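Local coordinates for protein ML032222a iGluR (Mnemiopsis leidyi, PDB 4YKI) that binds glycine in its ligand-binding domain and, as an ionotropic glutamate receptor subunit, probably couples that binding to the opening of an ion channel, at residues H9-M21 against L81-S93. Residues are numbered along the deposited sequence; the frame is centred on the assembly and turned at random.
Sequences HLRLGSVEEQPFM and LDDKTDMIAIDLS. With GLY (glycine), chain E.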
# COMPACT_ATOMS: atom_id res chain seq x y z
N HIS B 9 -14.76 21.07 12.03
CA HIS B 9 -15.00 21.45 10.64
C HIS B 9 -13.66 21.38 9.91
O HIS B 9 -12.79 22.21 10.14
CB HIS B 9 -15.57 22.85 10.51
CG HIS B 9 -15.86 23.24 9.10
ND1 HIS B 9 -16.90 22.69 8.38
CD2 HIS B 9 -15.20 24.07 8.25
CE1 HIS B 9 -16.89 23.19 7.15
NE2 HIS B 9 -15.86 24.02 7.04
N LEU B 10 -13.51 20.39 9.04
CA LEU B 10 -12.29 20.19 8.30
C LEU B 10 -12.30 20.93 6.97
O LEU B 10 -13.27 20.90 6.24
CB LEU B 10 -12.04 18.70 8.06
CG LEU B 10 -11.86 17.79 9.28
CD1 LEU B 10 -11.47 16.37 8.84
CD2 LEU B 10 -10.84 18.37 10.27
N ARG B 11 -11.17 21.55 6.65
CA ARG B 11 -10.91 22.11 5.35
C ARG B 11 -10.07 21.09 4.60
O ARG B 11 -8.98 20.73 5.05
CB ARG B 11 -10.18 23.46 5.47
CG ARG B 11 -10.97 24.58 6.20
CD ARG B 11 -10.83 24.61 7.74
NE ARG B 11 -9.46 24.34 8.12
CZ ARG B 11 -8.45 25.20 8.05
NH1 ARG B 11 -8.65 26.48 7.78
NH2 ARG B 11 -7.22 24.74 8.28
N LEU B 12 -10.59 20.61 3.48
CA LEU B 12 -9.97 19.51 2.75
C LEU B 12 -9.41 19.99 1.42
O LEU B 12 -10.15 20.54 0.60
CB LEU B 12 -10.98 18.39 2.50
CG LEU B 12 -11.62 17.81 3.77
CD1 LEU B 12 -12.65 16.76 3.38
CD2 LEU B 12 -10.57 17.23 4.71
N GLY B 13 -8.11 19.83 1.21
CA GLY B 13 -7.52 20.18 -0.07
C GLY B 13 -7.89 19.17 -1.13
O GLY B 13 -7.79 17.96 -0.89
N SER B 14 -8.27 19.65 -2.30
CA SER B 14 -8.56 18.77 -3.41
C SER B 14 -8.57 19.56 -4.71
O SER B 14 -8.57 20.80 -4.71
CB SER B 14 -9.91 18.04 -3.23
OG SER B 14 -9.94 16.84 -3.99
N VAL B 15 -8.56 18.81 -5.81
CA VAL B 15 -8.75 19.33 -7.16
C VAL B 15 -9.46 18.25 -7.97
O VAL B 15 -9.47 17.09 -7.58
CB VAL B 15 -7.42 19.68 -7.88
CG1 VAL B 15 -6.70 20.81 -7.21
CG2 VAL B 15 -6.50 18.48 -8.04
N GLU B 16 -10.01 18.60 -9.12
CA GLU B 16 -10.52 17.58 -10.02
C GLU B 16 -9.39 16.68 -10.51
O GLU B 16 -8.34 17.17 -10.91
CB GLU B 16 -11.25 18.17 -11.21
CG GLU B 16 -11.72 17.16 -12.23
CD GLU B 16 -12.78 17.76 -13.12
OE1 GLU B 16 -12.43 18.57 -14.00
OE2 GLU B 16 -13.97 17.51 -12.89
N GLU B 17 -9.62 15.37 -10.46
CA GLU B 17 -8.74 14.35 -11.03
C GLU B 17 -9.59 13.09 -11.19
O GLU B 17 -9.74 12.31 -10.25
CB GLU B 17 -7.53 14.07 -10.14
CG GLU B 17 -6.65 12.95 -10.69
CD GLU B 17 -5.18 13.30 -10.80
OE1 GLU B 17 -4.87 14.36 -11.38
OE2 GLU B 17 -4.33 12.51 -10.35
N GLN B 18 -10.16 12.90 -12.37
CA GLN B 18 -11.11 11.82 -12.55
C GLN B 18 -10.35 10.50 -12.53
O GLN B 18 -9.25 10.42 -13.08
CB GLN B 18 -11.91 12.02 -13.85
CG GLN B 18 -12.68 13.34 -13.79
CD GLN B 18 -13.48 13.67 -15.02
OE1 GLN B 18 -13.63 12.86 -15.93
NE2 GLN B 18 -14.01 14.89 -15.06
N PRO B 19 -10.90 9.46 -11.90
CA PRO B 19 -12.25 9.31 -11.35
C PRO B 19 -12.27 9.51 -9.82
O PRO B 19 -13.26 9.18 -9.17
CB PRO B 19 -12.57 7.85 -11.66
CG PRO B 19 -11.28 7.17 -11.46
CD PRO B 19 -10.21 8.15 -11.95
N PHE B 20 -11.18 10.02 -9.26
CA PHE B 20 -11.07 10.28 -7.84
C PHE B 20 -11.93 11.47 -7.40
O PHE B 20 -12.64 11.37 -6.40
CB PHE B 20 -9.60 10.48 -7.50
CG PHE B 20 -8.76 9.27 -7.79
CD1 PHE B 20 -8.88 8.13 -7.02
CD2 PHE B 20 -7.90 9.24 -8.87
CE1 PHE B 20 -8.14 7.00 -7.30
CE2 PHE B 20 -7.15 8.11 -9.16
CZ PHE B 20 -7.27 6.99 -8.38
N MET B 21 -11.89 12.55 -8.17
CA MET B 21 -12.71 13.74 -7.92
C MET B 21 -13.15 14.33 -9.25
O MET B 21 -12.35 14.44 -10.19
CB MET B 21 -11.98 14.81 -7.13
CG MET B 21 -11.82 14.51 -5.65
SD MET B 21 -13.42 14.35 -4.83
CE MET B 21 -13.09 15.28 -3.35
N LEU B 81 0.59 23.09 4.40
CA LEU B 81 1.65 23.66 5.23
C LEU B 81 1.27 25.02 5.79
O LEU B 81 1.67 25.35 6.90
CB LEU B 81 2.94 23.78 4.44
CG LEU B 81 3.58 22.43 4.08
CD1 LEU B 81 4.73 22.63 3.12
CD2 LEU B 81 4.07 21.67 5.31
N ASP B 82 0.50 25.78 5.02
CA ASP B 82 0.09 27.12 5.43
C ASP B 82 -1.19 27.14 6.26
O ASP B 82 -1.70 28.21 6.56
CB ASP B 82 -0.12 28.00 4.20
CG ASP B 82 1.17 28.40 3.50
OD1 ASP B 82 2.27 28.20 4.07
OD2 ASP B 82 1.07 28.90 2.37
N ASP B 83 -1.70 25.97 6.63
CA ASP B 83 -2.89 25.84 7.47
C ASP B 83 -4.15 26.35 6.80
O ASP B 83 -5.12 26.68 7.46
CB ASP B 83 -2.69 26.52 8.84
CG ASP B 83 -3.80 26.22 9.85
OD1 ASP B 83 -4.22 25.04 9.99
OD2 ASP B 83 -4.25 27.19 10.52
N LYS B 84 -4.16 26.38 5.47
CA LYS B 84 -5.40 26.62 4.74
C LYS B 84 -6.29 25.38 4.73
O LYS B 84 -7.53 25.49 4.63
CB LYS B 84 -5.09 27.08 3.32
CG LYS B 84 -4.43 28.46 3.31
CD LYS B 84 -4.15 28.99 1.93
CE LYS B 84 -3.59 30.42 1.97
NZ LYS B 84 -3.09 30.83 0.64
N THR B 85 -5.66 24.21 4.83
CA THR B 85 -6.36 22.94 4.88
C THR B 85 -5.81 22.09 6.02
O THR B 85 -4.72 22.34 6.54
CB THR B 85 -6.24 22.19 3.56
OG1 THR B 85 -4.85 22.08 3.26
CG2 THR B 85 -6.96 22.93 2.44
N ASP B 86 -6.60 21.08 6.40
CA ASP B 86 -6.27 20.13 7.45
C ASP B 86 -5.87 18.75 6.94
O ASP B 86 -5.24 17.97 7.65
CB ASP B 86 -7.50 19.94 8.33
CG ASP B 86 -7.98 21.23 8.90
OD1 ASP B 86 -7.13 21.93 9.47
OD2 ASP B 86 -9.16 21.57 8.75
N MET B 87 -6.29 18.43 5.72
CA MET B 87 -6.01 17.15 5.10
C MET B 87 -6.15 17.34 3.61
O MET B 87 -6.99 18.12 3.19
CB MET B 87 -6.98 16.08 5.63
CG MET B 87 -6.76 14.67 5.08
SD MET B 87 -7.69 13.37 5.94
CE MET B 87 -9.34 13.62 5.27
N ILE B 88 -5.33 16.64 2.83
CA ILE B 88 -5.42 16.64 1.38
C ILE B 88 -6.16 15.36 0.99
O ILE B 88 -5.64 14.25 1.21
CB ILE B 88 -4.05 16.72 0.72
CG1 ILE B 88 -3.31 18.01 1.14
CG2 ILE B 88 -4.20 16.64 -0.80
CD1 ILE B 88 -1.85 18.04 0.70
N ALA B 89 -7.39 15.53 0.48
CA ALA B 89 -8.27 14.42 0.11
C ALA B 89 -8.32 14.29 -1.41
O ALA B 89 -9.12 14.96 -2.08
CB ALA B 89 -9.64 14.62 0.70
N ILE B 90 -7.43 13.45 -1.96
CA ILE B 90 -7.29 13.26 -3.39
C ILE B 90 -6.46 11.99 -3.55
O ILE B 90 -6.07 11.37 -2.56
CB ILE B 90 -6.61 14.52 -4.03
CG1 ILE B 90 -6.79 14.63 -5.55
CG2 ILE B 90 -5.14 14.60 -3.61
CD1 ILE B 90 -8.21 14.41 -6.08
N ASP B 91 -6.20 11.58 -4.79
CA ASP B 91 -5.16 10.58 -5.05
C ASP B 91 -3.81 11.24 -4.90
O ASP B 91 -3.18 11.64 -5.87
CB ASP B 91 -5.34 9.96 -6.44
CG ASP B 91 -5.32 10.98 -7.58
OD1 ASP B 91 -6.01 12.02 -7.50
OD2 ASP B 91 -4.61 10.68 -8.59
N LEU B 92 -3.34 11.33 -3.65
CA LEU B 92 -2.08 12.01 -3.37
C LEU B 92 -0.96 10.97 -3.34
O LEU B 92 -0.90 10.13 -2.44
CB LEU B 92 -2.09 12.81 -2.07
CG LEU B 92 -0.90 13.76 -1.88
CD1 LEU B 92 -0.92 14.91 -2.89
CD2 LEU B 92 -0.88 14.29 -0.47
N SER B 93 -0.06 11.05 -4.31
CA SER B 93 1.02 10.07 -4.42
C SER B 93 2.05 10.25 -3.32
O SER B 93 2.40 11.37 -2.94
CB SER B 93 1.69 10.21 -5.76
OG SER B 93 0.71 10.07 -6.77
N GLY E . -1.57 12.07 -8.21
CA GLY E . -0.70 13.21 -8.56
C GLY E . 0.16 13.71 -7.42
O GLY E . 0.99 14.60 -7.66
OXT GLY E . -0.01 13.23 -6.28
O HOH W 1 -10.26 22.29 11.22
O HOH W 2 -6.83 28.33 9.22
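Arg11 and Asp86 hold each other by both backbone and side chain. The guanidinium grips the carboxylate side-on and from above its plane, NE to OD2 at 2.9 Å and NH2 to OD1 at 3.1 Å. The two planes lie 39° apart. Arg11 N donates to Asp86 OD2, nearly straight at 172° and from the same face as NE, while Asp86 N returns a bond to Arg11 O. The arginine, bent at its second and third torsions, lays its guanidinium against the 83-86 backbone, Lys84 O over one face, and brings NH2 to Asp83 O at 3.0 Å, with a longer salt bridge to Asp83 OD1. Replacing Arg11 by an alanine is likely to leave the Asp86 carboxylate without its countercharge and Asp83 O without its NH2 donor. Beyond this network the strands pair in parallel: Gly13 N donates to Met87 O, and Ala89 N to Gly13 O. Just past the last bridge, the Ser14 hydroxyl donates from OG to Ala89 O at 2.8 Å. Leu12 and Met87 lie side by side on one sheet face, CD2 against CE, and Ile90 pushes CD1 against Met21 CG (3.6 Å). At the pocket end the Asp91 carboxylate stacks on the Phe20 ring, planes 13° apart, with CB over the ring centre in a CH-pi contact. Glu17 OE2 comes within 2.6 Å of Asp91 OD2, and its OE1 is salt-bridged to Arg144. Asp91 O and Ser93 N hold the glycine amino and carboxylate groups. Strand 9-13 is central in a parallel sheet between 52-56 and 87-89, which, with glycine bound at its end, fits the two-lobed periplasmic-binding-protein-like fold of iGluR ligand-binding domains; past Ile90, strand 91-93 pairs with 202-218, and helix 189-195 packs Val191 on Phe20 and Asp91.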